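Local coordinates for protein Bd3460 (Bdellovibrio bacteriovorus HD100, PDB 5CER) that is of unknown function but, being built of ankyrin repeats, probably binds other proteins, at residues B[139-144]-B[155-160]. Residues are numbered along the deposited sequence; the frame is centred on the assembly and turned at random.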
loop_
_atom_site.group_PDB
_atom_site.type_symbol
_atom_site.label_atom_id
_atom_site.label_comp_id
_atom_site.label_asym_id
_atom_site.label_seq_id
_atom_site.Cartn_x
_atom_site.Cartn_y
_atom_site.Cartn_z
ATOM N N THR B 139 -12.470 14.356 -24.240
ATOM C CA THR B 139 -11.273 14.911 -23.595
ATOM C C THR B 139 -11.385 14.767 -22.068
ATOM O O THR B 139 -12.398 14.268 -21.571
ATOM C CB THR B 139 -11.154 16.411 -23.910
ATOM O OG1 THR B 139 -12.344 17.065 -23.444
ATOM C CG2 THR B 139 -10.967 16.617 -25.364
ATOM N N ALA B 140 -10.364 15.237 -21.371
ATOM C CA ALA B 140 -10.316 15.255 -19.928
ATOM C C ALA B 140 -11.570 15.862 -19.309
ATOM O O ALA B 140 -12.082 15.353 -18.295
ATOM C CB ALA B 140 -9.075 16.005 -19.454
ATOM N N LEU B 141 -12.055 16.942 -19.899
ATOM C CA LEU B 141 -13.233 17.624 -19.381
ATOM C C LEU B 141 -14.443 16.715 -19.311
ATOM O O LEU B 141 -15.214 16.784 -18.366
ATOM C CB LEU B 141 -13.535 18.877 -20.228
ATOM C CG LEU B 141 -14.603 19.845 -19.688
ATOM C CD1 LEU B 141 -14.144 20.469 -18.378
ATOM C CD2 LEU B 141 -14.949 20.956 -20.699
ATOM N N PHE B 142 -14.568 15.805 -20.273
ATOM C CA PHE B 142 -15.652 14.782 -20.269
ATOM C C PHE B 142 -15.473 13.762 -19.126
ATOM O O PHE B 142 -16.428 13.451 -18.405
ATOM C CB PHE B 142 -15.708 14.009 -21.600
ATOM C CG PHE B 142 -16.337 14.792 -22.759
ATOM C CD1 PHE B 142 -15.674 15.881 -23.341
ATOM C CD2 PHE B 142 -17.565 14.405 -23.275
ATOM C CE1 PHE B 142 -16.233 16.568 -24.394
ATOM C CE2 PHE B 142 -18.122 15.072 -24.348
ATOM C CZ PHE B 142 -17.458 16.168 -24.907
ATOM N N ALA B 143 -14.253 13.260 -18.955
ATOM C CA ALA B 143 -13.971 12.294 -17.879
ATOM C C ALA B 143 -14.251 12.874 -16.481
ATOM O O ALA B 143 -14.867 12.197 -15.644
ATOM C CB ALA B 143 -12.528 11.822 -17.930
ATOM N N VAL B 144 -13.782 14.105 -16.230
ATOM C CA VAL B 144 -13.903 14.661 -14.904
ATOM C C VAL B 144 -15.344 15.162 -14.743
ATOM O O VAL B 144 -15.871 15.156 -13.621
ATOM C CB VAL B 144 -12.814 15.715 -14.549
ATOM C CG1 VAL B 144 -11.395 15.213 -14.861
ATOM C CG2 VAL B 144 -13.079 17.033 -15.258
ATOM N N PHE B 155 -9.718 23.631 -13.108
ATOM C CA PHE B 155 -8.339 23.415 -13.470
ATOM C C PHE B 155 -8.221 23.303 -15.001
ATOM O O PHE B 155 -7.422 23.996 -15.624
ATOM C CB PHE B 155 -7.780 22.162 -12.796
ATOM C CG PHE B 155 -6.466 21.738 -13.350
ATOM C CD1 PHE B 155 -5.297 22.362 -12.944
ATOM C CD2 PHE B 155 -6.387 20.765 -14.348
ATOM C CE1 PHE B 155 -4.052 21.985 -13.461
ATOM C CE2 PHE B 155 -5.154 20.380 -14.875
ATOM C CZ PHE B 155 -3.985 20.989 -14.416
ATOM N N LEU B 156 -9.063 22.460 -15.598
ATOM C CA LEU B 156 -9.092 22.305 -17.046
ATOM C C LEU B 156 -9.560 23.572 -17.799
ATOM O O LEU B 156 -9.013 23.882 -18.848
ATOM C CB LEU B 156 -9.914 21.056 -17.422
ATOM C CG LEU B 156 -9.366 19.716 -16.879
ATOM C CD1 LEU B 156 -10.342 18.585 -17.190
ATOM C CD2 LEU B 156 -7.987 19.384 -17.441
ATOM N N ILE B 157 -10.569 24.294 -17.287
ATOM C CA ILE B 157 -11.009 25.577 -17.909
ATOM C C ILE B 157 -9.834 26.567 -17.937
ATOM O O ILE B 157 -9.558 27.183 -18.977
ATOM C CB ILE B 157 -12.209 26.282 -17.179
ATOM C CG1 ILE B 157 -13.446 25.381 -17.076
ATOM C CG2 ILE B 157 -12.567 27.591 -17.865
ATOM C CD1 ILE B 157 -13.897 24.760 -18.382
ATOM N N LYS B 158 -9.101 26.648 -16.826
ATOM C CA LYS B 158 -7.930 27.537 -16.731
ATOM C C LYS B 158 -6.761 27.180 -17.688
ATOM O O LYS B 158 -6.000 28.054 -18.056
ATOM C CB LYS B 158 -7.423 27.569 -15.336
ATOM C CG LYS B 158 -6.277 28.586 -15.092
ATOM C CD LYS B 158 -6.291 29.229 -13.698
ATOM C CE LYS B 158 -4.919 29.545 -13.138
ATOM N NZ LYS B 158 -4.412 28.354 -12.423
ATOM N N LYS B 159 -6.643 25.901 -18.053
ATOM C CA LYS B 159 -5.652 25.409 -19.023
ATOM C C LYS B 159 -6.168 25.448 -20.446
ATOM O O LYS B 159 -5.475 25.030 -21.358
ATOM C CB LYS B 159 -5.292 23.968 -18.702
ATOM C CG LYS B 159 -4.457 23.734 -17.468
ATOM C CD LYS B 159 -3.490 24.816 -17.037
ATOM C CE LYS B 159 -2.769 24.242 -15.847
ATOM N NZ LYS B 159 -1.740 25.050 -15.181
ATOM N N GLY B 160 -7.380 25.964 -20.632
ATOM C CA GLY B 160 -7.919 26.264 -21.940
ATOM C C GLY B 160 -8.806 25.174 -22.484
ATOM O O GLY B 160 -8.920 25.038 -23.703
#
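Leu-156 reaches from helix 150-158 onto the first turn of helix 140-147, joining the two antiparallel helices of one predicted ankyrin repeat. The side chains that meet are all apolar, and they pack by van der Waals contact. With CG anti to the carbonyl carbon (chi1 -61°) and CD1 extended away from CA (chi2 174°), Leu-156 sends CD1 into the partner helix; CD2 only grazes Ala-140 CB. Leu-156 CD1 lies 3.7 Å from Ala-140 CB and equally far from Val-144 CG2, one helical turn on. Leu-156 CD1 also sits 3.6 Å from Leu-141 N. Alanine suits position 140 because its lone methyl lets the leucine come down close to the backbone, while the branched Val-144 extends to meet CD1 tip to tip. Phe-108 of helix 107-114, in the preceding pair of helices, touches both Ala-140 and Leu-156, so the same core runs on along the stack.

Each segment also carries one end of its helix. Thr-139 sits at the N-cap position of helix 140-147. Gly-160 closes helix 150-158 in a Schellman motif, its positive phi (97°) being readily adopted by a residue without a side chain. At the flank of the contact, Leu-141 turns its CD1 methyl to Ile-157 CD1, 4.3 Å away.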